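Local coordinates for protein alpha-1,3-glucanase (Streptomyces thermodiastaticus, PDB 7C7D) that probably hydrolyses the alpha-1,3-glucosidic linkages of alpha-1,3-glucan, as the thermostable catalytic unit of a GH87 glycosidase, at residues 419-425 with 455-461; 376-382 with 404-410. All blocks are in the same frame, centred on the assembly; numbering follows the deposited sequence.

Contact 1 (419-425 with 455-461); sequences GNLISDT and NTLVRTG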
ATOM      1  N   GLY A 419      12.989   3.183  -5.155  1.00 10.58           N
ATOM      2  CA  GLY A 419      13.127   3.710  -3.815  1.00 10.87           C
ATOM      3  C   GLY A 419      11.989   3.416  -2.871  1.00 10.26           C
ATOM      4  O   GLY A 419      11.839   4.123  -1.877  1.00 10.93           O
ATOM      5  N   ASN A 420      11.171   2.404  -3.150  1.00 10.02           N
ATOM      6  CA  ASN A 420      10.051   2.077  -2.282  1.00  9.95           C
ATOM      7  C   ASN A 420      10.490   1.120  -1.183  1.00  9.96           C
ATOM      8  O   ASN A 420      11.383   0.293  -1.369  1.00 12.16           O
ATOM      9  CB  ASN A 420       8.923   1.452  -3.100  1.00 10.20           C
ATOM     10  CG  ASN A 420       8.436   2.377  -4.201  1.00  9.77           C
ATOM     11  OD1 ASN A 420       7.695   3.327  -3.936  1.00 10.41           O
ATOM     12  ND2 ASN A 420       8.852   2.113  -5.439  1.00 10.27           N
ATOM     13  N   LEU A 421       9.848   1.251  -0.025  1.00  9.97           N
ATOM     14  CA  LEU A 421      10.008   0.339   1.099  1.00  9.97           C
ATOM     15  C   LEU A 421       8.707  -0.435   1.218  1.00  9.47           C
ATOM     16  O   LEU A 421       7.644   0.166   1.394  1.00 10.62           O
ATOM     17  CB  LEU A 421      10.277   1.117   2.387  1.00 11.11           C
ATOM     18  CG  LEU A 421      10.299   0.289   3.673  1.00 12.55           C
ATOM     19  CD1 LEU A 421      11.396  -0.785   3.624  1.00 13.81           C
ATOM     20  CD2 LEU A 421      10.475   1.187   4.899  1.00 14.75           C
ATOM     21  N   ILE A 422       8.787  -1.752   1.074  1.00  9.42           N
ATOM     22  CA  ILE A 422       7.617  -2.619   1.035  1.00  9.07           C
ATOM     23  C   ILE A 422       7.842  -3.737   2.035  1.00  9.39           C
ATOM     24  O   ILE A 422       8.835  -4.465   1.933  1.00 10.33           O
ATOM     25  CB  ILE A 422       7.389  -3.193  -0.373  1.00 10.19           C
ATOM     26  CG1 ILE A 422       7.235  -2.052  -1.384  1.00 11.66           C
ATOM     27  CG2 ILE A 422       6.183  -4.141  -0.381  1.00 11.74           C
ATOM     28  CD1 ILE A 422       7.339  -2.484  -2.825  1.00 12.27           C
ATOM     29  N   SER A 423       6.921  -3.877   2.998  1.00  9.93           N
ATOM     30  CA  SER A 423       7.081  -4.850   4.070  1.00 10.32           C
ATOM     31  C   SER A 423       5.811  -5.660   4.259  1.00 10.48           C
ATOM     32  O   SER A 423       4.698  -5.124   4.173  1.00 11.64           O
ATOM     33  CB  SER A 423       7.420  -4.178   5.402  1.00 11.91           C
ATOM     34  OG  SER A 423       8.525  -3.296   5.274  1.00 13.48           O
ATOM     35  N   ASP A 424       5.999  -6.951   4.538  1.00 10.22           N
ATOM     36  CA  ASP A 424       4.954  -7.828   5.071  1.00 10.52           C
ATOM     37  C   ASP A 424       3.801  -8.021   4.079  1.00 10.97           C
ATOM     38  O   ASP A 424       2.688  -7.525   4.276  1.00 12.74           O
ATOM     39  CB  ASP A 424       4.428  -7.299   6.410  1.00 11.12           C
ATOM     40  CG  ASP A 424       5.442  -7.420   7.519  1.00 11.10           C
ATOM     41  OD1 ASP A 424       6.003  -8.518   7.682  1.00 11.14           O
ATOM     42  OD2 ASP A 424       5.684  -6.413   8.223  1.00 11.38           O
ATOM     43  N   THR A 425       4.078  -8.776   3.022  1.00 11.73           N
ATOM     44  CA  THR A 425       3.036  -9.150   2.076  1.00 12.38           C
ATOM     45  C   THR A 425       2.555 -10.581   2.323  1.00 12.35           C
ATOM     46  O   THR A 425       3.134 -11.350   3.092  1.00 13.37           O
ATOM     47  CB  THR A 425       3.496  -8.953   0.622  1.00 14.40           C
ATOM     48  OG1 THR A 425       4.613  -9.803   0.342  1.00 15.00           O
ATOM     49  CG2 THR A 425       3.904  -7.508   0.379  1.00 14.96           C
ATOM     50  N   ASN A 455      14.786  -0.359  -4.372  1.00 10.06           N
ATOM     51  CA  ASN A 455      13.694  -0.760  -3.497  1.00 10.16           C
ATOM     52  C   ASN A 455      14.197  -1.674  -2.382  1.00 10.34           C
ATOM     53  O   ASN A 455      15.187  -2.393  -2.535  1.00 10.81           O
ATOM     54  CB  ASN A 455      12.609  -1.478  -4.307  1.00 10.52           C
ATOM     55  CG  ASN A 455      12.050  -0.607  -5.411  1.00  9.86           C
ATOM     56  OD1 ASN A 455      11.237   0.279  -5.153  1.00 10.81           O
ATOM     57  ND2 ASN A 455      12.511  -0.829  -6.641  1.00 10.82           N
ATOM     58  N   THR A 456      13.499  -1.635  -1.247  1.00 10.26           N
ATOM     59  CA  THR A 456      13.777  -2.488  -0.099  1.00 10.03           C
ATOM     60  C   THR A 456      12.526  -3.292   0.218  1.00  9.71           C
ATOM     61  O   THR A 456      11.445  -2.716   0.390  1.00 10.74           O
ATOM     62  CB  THR A 456      14.205  -1.652   1.106  1.00 12.43           C
ATOM     63  OG1 THR A 456      15.450  -1.022   0.796  1.00 14.71           O
ATOM     64  CG2 THR A 456      14.400  -2.527   2.335  1.00 12.38           C
ATOM     65  N   LEU A 457      12.684  -4.612   0.287  1.00  9.57           N
ATOM     66  CA  LEU A 457      11.579  -5.562   0.413  1.00  9.54           C
ATOM     67  C   LEU A 457      11.827  -6.402   1.656  1.00 10.07           C
ATOM     68  O   LEU A 457      12.807  -7.160   1.705  1.00 10.58           O
ATOM     69  CB  LEU A 457      11.505  -6.467  -0.814  1.00 10.42           C
ATOM     70  CG  LEU A 457      11.522  -5.758  -2.171  1.00 10.54           C
ATOM     71  CD1 LEU A 457      11.480  -6.765  -3.309  1.00 12.02           C
ATOM     72  CD2 LEU A 457      10.367  -4.776  -2.285  1.00 12.27           C
ATOM     73  N   VAL A 458      10.956  -6.265   2.657  1.00  9.98           N
ATOM     74  CA  VAL A 458      11.171  -6.839   3.984  1.00 10.22           C
ATOM     75  C   VAL A 458      10.027  -7.804   4.292  1.00  9.98           C
ATOM     76  O   VAL A 458       8.856  -7.399   4.313  1.00 10.51           O
ATOM     77  CB  VAL A 458      11.251  -5.743   5.056  1.00 11.09           C
ATOM     78  CG1 VAL A 458      11.511  -6.357   6.425  1.00 13.11           C
ATOM     79  CG2 VAL A 458      12.329  -4.713   4.701  1.00 12.71           C
ATOM     80  N   ARG A 459      10.355  -9.072   4.527  1.00 10.11           N
ATOM     81  CA  ARG A 459       9.350 -10.087   4.853  1.00 10.38           C
ATOM     82  C   ARG A 459       8.252 -10.146   3.787  1.00 10.43           C
ATOM     83  O   ARG A 459       7.055 -10.168   4.094  1.00 11.27           O
ATOM     84  CB  ARG A 459       8.763  -9.883   6.257  1.00 11.54           C
ATOM     85  CG  ARG A 459       9.796 -10.027   7.387  1.00 11.89           C
ATOM     86  CD  ARG A 459       9.171  -9.814   8.782  1.00 12.35           C
ATOM     87  NE  ARG A 459       8.522  -8.507   8.850  1.00 12.00           N
ATOM     88  CZ  ARG A 459       9.142  -7.375   9.170  1.00 12.44           C
ATOM     89  NH1 ARG A 459      10.419  -7.392   9.534  1.00 13.77           N
ATOM     90  NH2 ARG A 459       8.494  -6.221   9.118  1.00 13.37           N
ATOM     91  N   THR A 460       8.670 -10.173   2.521  1.00 10.18           N
ATOM     92  CA  THR A 460       7.761 -10.270   1.387  1.00 10.60           C
ATOM     93  C   THR A 460       7.931 -11.602   0.667  1.00 10.75           C
ATOM     94  O   THR A 460       8.991 -12.236   0.721  1.00 11.43           O
ATOM     95  CB  THR A 460       7.917  -9.094   0.402  1.00 10.62           C
ATOM     96  OG1 THR A 460       9.162  -9.177  -0.310  1.00 11.16           O
ATOM     97  CG2 THR A 460       7.792  -7.751   1.122  1.00 11.13           C
ATOM     98  N   GLY A 461       6.875 -11.995  -0.039  1.00 13.48           N
ATOM     99  CA  GLY A 461       6.709 -13.325  -0.584  1.00 13.57           C
ATOM    100  C   GLY A 461       5.820 -14.180   0.307  1.00 14.24           C
ATOM    101  O   GLY A 461       5.639 -13.915   1.499  1.00 15.85           O
TER
HETATM  102  O   HOH W   1       3.723 -12.071  -0.605  1.00 15.43           O
HETATM  103  O   HOH W   2       4.180 -14.593   3.667  1.00 25.11           O

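Contact 2 (376-382 with 404-410); sequences DDALAMW and ANGIAIY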
ATOM      1  N   ASP A 376      -5.753  -5.498  -1.561  1.00 12.37           N
ATOM      2  CA  ASP A 376      -5.245  -6.054  -2.805  1.00 13.13           C
ATOM      3  C   ASP A 376      -3.980  -5.247  -3.084  1.00 12.54           C
ATOM      4  O   ASP A 376      -3.491  -4.573  -2.173  1.00 13.95           O
ATOM      5  CB  ASP A 376      -6.305  -5.885  -3.895  1.00 13.91           C
ATOM      6  CG  ASP A 376      -6.202  -6.929  -4.993  1.00 15.89           C
ATOM      7  OD1 ASP A 376      -5.107  -7.102  -5.563  1.00 16.61           O
ATOM      8  OD2 ASP A 376      -7.228  -7.575  -5.298  1.00 19.24           O
ATOM      9  N   ASP A 377      -3.465  -5.271  -4.309  1.00 12.51           N
ATOM     10  CA  ASP A 377      -2.244  -4.548  -4.666  1.00 12.02           C
ATOM     11  C   ASP A 377      -2.253  -3.153  -4.058  1.00 12.46           C
ATOM     12  O   ASP A 377      -3.171  -2.369  -4.306  1.00 14.72           O
ATOM     13  CB  ASP A 377      -2.168  -4.397  -6.185  1.00 13.13           C
ATOM     14  CG  ASP A 377      -1.963  -5.703  -6.914  1.00 12.80           C
ATOM     15  OD1 ASP A 377      -1.247  -6.589  -6.413  1.00 13.32           O
ATOM     16  OD2 ASP A 377      -2.507  -5.819  -8.033  1.00 14.95           O
ATOM     17  N   ALA A 378      -1.218  -2.811  -3.286  1.00 10.89           N
ATOM     18  CA  ALA A 378      -1.244  -1.496  -2.650  1.00 10.81           C
ATOM     19  C   ALA A 378      -1.155  -0.390  -3.690  1.00  9.87           C
ATOM     20  O   ALA A 378      -1.974   0.538  -3.694  1.00 10.84           O
ATOM     21  CB  ALA A 378      -0.153  -1.364  -1.588  1.00 11.34           C
ATOM     22  N   LEU A 379      -0.178  -0.493  -4.595  1.00  9.42           N
ATOM     23  CA  LEU A 379      -0.054   0.372  -5.762  1.00 10.18           C
ATOM     24  C   LEU A 379       0.016  -0.516  -6.989  1.00 10.35           C
ATOM     25  O   LEU A 379       0.796  -1.473  -7.014  1.00 11.22           O
ATOM     26  CB  LEU A 379       1.221   1.219  -5.698  1.00 10.28           C
ATOM     27  CG  LEU A 379       1.339   2.213  -4.548  1.00 10.56           C
ATOM     28  CD1 LEU A 379       2.687   2.936  -4.651  1.00 12.18           C
ATOM     29  CD2 LEU A 379       0.198   3.214  -4.565  1.00 11.18           C
ATOM     30  N   ALA A 380      -0.788  -0.206  -8.000  1.00 10.15           N
ATOM     31  CA  ALA A 380      -0.808  -1.010  -9.208  1.00  9.99           C
ATOM     32  C   ALA A 380      -0.872  -0.127 -10.442  1.00 10.00           C
ATOM     33  O   ALA A 380      -1.418   0.980 -10.416  1.00 11.23           O
ATOM     34  CB  ALA A 380      -2.003  -1.977  -9.230  1.00 12.17           C
ATOM     35  N   MET A 381      -0.308  -0.644 -11.529  1.00 10.57           N
ATOM     36  CA  MET A 381      -0.517  -0.119 -12.870  1.00 11.16           C
ATOM     37  C   MET A 381      -1.059  -1.261 -13.710  1.00 12.42           C
ATOM     38  O   MET A 381      -0.444  -2.325 -13.794  1.00 15.40           O
ATOM     39  CB  MET A 381       0.800   0.377 -13.465  1.00 11.99           C
ATOM     40  CG  MET A 381       1.442   1.495 -12.684  1.00 12.10           C
ATOM     41  SD  MET A 381       2.767   2.248 -13.644  1.00 12.53           S
ATOM     42  CE  MET A 381       3.690   3.079 -12.357  1.00 13.20           C
ATOM     43  N   TRP A 382      -2.218  -1.059 -14.314  1.00 13.12           N
ATOM     44  CA  TRP A 382      -2.839  -2.094 -15.128  1.00 14.52           C
ATOM     45  C   TRP A 382      -3.129  -1.477 -16.485  1.00 14.31           C
ATOM     46  O   TRP A 382      -4.058  -0.677 -16.620  1.00 15.50           O
ATOM     47  CB  TRP A 382      -4.111  -2.603 -14.459  1.00 17.03           C
ATOM     48  CG  TRP A 382      -4.786  -3.723 -15.182  1.00 19.02           C
ATOM     49  CD1 TRP A 382      -4.228  -4.585 -16.081  1.00 18.76           C
ATOM     50  CD2 TRP A 382      -6.162  -4.097 -15.062  1.00 21.76           C
ATOM     51  NE1 TRP A 382      -5.180  -5.475 -16.534  1.00 21.19           N
ATOM     52  CE2 TRP A 382      -6.375  -5.196 -15.919  1.00 22.47           C
ATOM     53  CE3 TRP A 382      -7.233  -3.609 -14.310  1.00 24.69           C
ATOM     54  CZ2 TRP A 382      -7.619  -5.814 -16.043  1.00 26.02           C
ATOM     55  CZ3 TRP A 382      -8.468  -4.222 -14.434  1.00 26.25           C
ATOM     56  CH2 TRP A 382      -8.651  -5.312 -15.294  1.00 27.46           C
ATOM     57  N   ALA A 404      -2.224 -10.322  -2.579  1.00 14.00           N
ATOM     58  CA  ALA A 404      -1.558  -9.779  -3.755  1.00 13.07           C
ATOM     59  C   ALA A 404      -0.334  -8.939  -3.382  1.00 12.88           C
ATOM     60  O   ALA A 404       0.318  -9.194  -2.363  1.00 13.93           O
ATOM     61  CB  ALA A 404      -2.541  -9.059  -4.687  1.00 14.02           C
ATOM     62  N   ASN A 405       0.017  -7.970  -4.210  1.00 10.96           N
ATOM     63  CA  ASN A 405       1.374  -7.442  -4.206  1.00 10.76           C
ATOM     64  C   ASN A 405       1.493  -6.117  -3.457  1.00 10.13           C
ATOM     65  O   ASN A 405       0.522  -5.387  -3.265  1.00 11.04           O
ATOM     66  CB  ASN A 405       1.830  -7.254  -5.652  1.00 11.55           C
ATOM     67  CG  ASN A 405       1.646  -8.510  -6.473  1.00 10.84           C
ATOM     68  OD1 ASN A 405       2.415  -9.452  -6.353  1.00 11.84           O
ATOM     69  ND2 ASN A 405       0.609  -8.536  -7.299  1.00 12.34           N
ATOM     70  N   GLY A 406       2.727  -5.786  -3.068  1.00 10.03           N
ATOM     71  CA  GLY A 406       2.995  -4.432  -2.618  1.00  9.59           C
ATOM     72  C   GLY A 406       2.870  -3.448  -3.765  1.00  9.23           C
ATOM     73  O   GLY A 406       2.079  -2.500  -3.712  1.00 10.28           O
ATOM     74  N   ILE A 407       3.650  -3.675  -4.817  1.00  9.08           N
ATOM     75  CA  ILE A 407       3.556  -2.942  -6.072  1.00  9.45           C
ATOM     76  C   ILE A 407       3.420  -3.949  -7.203  1.00  9.66           C
ATOM     77  O   ILE A 407       4.203  -4.901  -7.285  1.00 10.05           O
ATOM     78  CB  ILE A 407       4.781  -2.039  -6.309  1.00  9.74           C
ATOM     79  CG1 ILE A 407       4.784  -0.898  -5.295  1.00 10.61           C
ATOM     80  CG2 ILE A 407       4.800  -1.537  -7.752  1.00 11.50           C
ATOM     81  CD1 ILE A 407       5.979   0.046  -5.379  1.00 11.55           C
ATOM     82  N   ALA A 408       2.431  -3.739  -8.073  1.00 10.14           N
ATOM     83  CA  ALA A 408       2.227  -4.598  -9.234  1.00 10.57           C
ATOM     84  C   ALA A 408       2.185  -3.745 -10.490  1.00 10.11           C
ATOM     85  O   ALA A 408       1.380  -2.810 -10.587  1.00 11.55           O
ATOM     86  CB  ALA A 408       0.923  -5.386  -9.114  1.00 12.13           C
ATOM     87  N   ILE A 409       3.037  -4.078 -11.455  1.00 10.03           N
ATOM     88  CA  ILE A 409       3.042  -3.442 -12.764  1.00 10.61           C
ATOM     89  C   ILE A 409       2.588  -4.488 -13.769  1.00 10.65           C
ATOM     90  O   ILE A 409       3.342  -5.415 -14.089  1.00 11.52           O
ATOM     91  CB  ILE A 409       4.433  -2.914 -13.137  1.00 11.04           C
ATOM     92  CG1 ILE A 409       5.018  -2.044 -12.011  1.00 11.59           C
ATOM     93  CG2 ILE A 409       4.380  -2.193 -14.482  1.00 12.28           C
ATOM     94  CD1 ILE A 409       4.186  -0.832 -11.639  1.00 12.16           C
ATOM     95  N   TYR A 410       1.360  -4.350 -14.270  1.00 10.86           N
ATOM     96  CA  TYR A 410       0.826  -5.259 -15.283  1.00 11.16           C
ATOM     97  C   TYR A 410       0.875  -4.524 -16.617  1.00 11.45           C
ATOM     98  O   TYR A 410       0.032  -3.669 -16.900  1.00 12.25           O
ATOM     99  CB  TYR A 410      -0.600  -5.686 -14.951  1.00 11.47           C
ATOM    100  CG  TYR A 410      -0.801  -6.259 -13.569  1.00 11.96           C
ATOM    101  CD1 TYR A 410      -0.369  -7.542 -13.237  1.00 14.16           C
ATOM    102  CD2 TYR A 410      -1.462  -5.516 -12.599  1.00 13.31           C
ATOM    103  CE1 TYR A 410      -0.577  -8.054 -11.945  1.00 14.33           C
ATOM    104  CE2 TYR A 410      -1.677  -6.010 -11.333  1.00 14.93           C
ATOM    105  CZ  TYR A 410      -1.241  -7.269 -11.007  1.00 14.39           C
ATOM    106  OH  TYR A 410      -1.478  -7.725  -9.728  1.00 15.84           O
TER

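Contact 1 (419-425 with 455-461)
Asn420 and Asn455 run alongside each other with a common heading, their amide planes only 5° apart. Asn455 OD1 accepts two hydrogen bonds from Asn420, one from the backbone N at 2.9 Å and one from ND2 at 3.0 Å; the latter arrives in the carbonyl plane, the former tilted out of it. In both asparagines CG stands anti to the carbonyl carbon, and the shared chi1 (-59°), with nearly equal chi2, turns both amides alike. Backbone atoms take up the other ends: Asn396 N donates to Asn420 OD1, Asn420 ND2 also gives to Phe393 O, and Asn455 ND2 to Val417 O. Next to the amides, Ile422 CD1 packs alongside Leu457 CD2 at 3.8 Å, on a buried face where Ile432 touches both side chains. Between the strands, parallel backbone bonds such as Ile422 N to Thr456 O (2.9 Å) keep the register.

The other face is looser and partly exposed. Leu421 CD1 rests on Thr456 CG2 at 3.7 Å but only grazes Val458 CG2, and Ser423 OG brushes Val458 CB. Just past the strand ends, Arg459 holds Asp424 from the side, its guanidinium lying over Val458 CG1, with NE on OD1 at 2.8 Å and NH2 on OD2 at 3.0 Å. Both oxygens are met on their syn sides and lie in the guanidinium plane. A bend at chi3 (-57°) helps to bring the guanidinium back beside the carboxylate. Asp424 is also held by Arg90 and Gly89, neighbours of the calcium ligands Ser88 and Gln91. Nearby, a water accepts from Thr425 OG1 at 2.6 Å and more weakly from Gly461 N.

Asn420 and Asn455, bonded from one coil to the next, form a step of an asparagine ladder, as in the right-handed parallel beta-helices of the pectate lyase-like fold.

Contact 2 (376-382 with 404-410)
Tyr410 receives Asp377 OD2 at its ring edge, nearly in the ring plane, with OH donating to that oxygen at 2.8 Å; the carboxylate is turned 44° from the ring. Asp377 and Tyr410 reach toward each other from the two segments, and the bond spans Ala408, whose CB lies 3.6 Å from OD2. Trp382 meets Tyr410 obliquely, its CD1 4.0 Å from the tyrosine CB, while Phe439 makes an edge-to-face pair with Tyr410 and Lys438 O takes the indole NE1. Asp377 and Trp382 sit on one rung of a parallel beta-helix and Tyr410 on the next, strands 379-382 and 407-410 running almost exactly parallel.

The second carboxylate oxygen, Asp377 OD1, accepts twice from Asn405: from ND2 at 2.8 Å, on the syn side, and from the backbone N at 2.9 Å. Ser430 N and Arg475 hold the far end of the Asn405 amide through OD1. Replacing Asp377 by an alanine removes both oxygens and would probably leave Asn405 N and ND2 and Tyr410 OH without these acceptors, and the hydroxyl less fixed in direction. Asp376 OD1 accepts from Asp377 N, and Asp376 OD2 forms a salt bridge with Arg300.

On the face opposite Tyr410, Met381 and Ile409 lie alongside each other, both touching Phe393. With CG1 anti to the carbonyl carbon and chi2 at -59°, Ile409 lays CD1 against Met381 CG, 3.7 Å away.

In the fold
Contact 2 precedes contact 1 along the chain, and their centres lie about 13 Å apart. They belong to different walls of the beta-helix: contact 2 to the run of parallel strands holding 379-382 and 407-410, contact 1 to the wall holding 415-423 and 449-458. Strand 407-410 leads directly into strand 415-423, so one coil serves both. The walls meet inside the helix, where Ile407 CD1 lies 3.8 Å from Ile422 CD1 and 3.5 Å from Asn420 ND2. Contact 1, through Asp424, also meets Gly89 and Arg90 beside the calcium site of the N-terminal region, and so joins the coil to that beta-rich part of the chain.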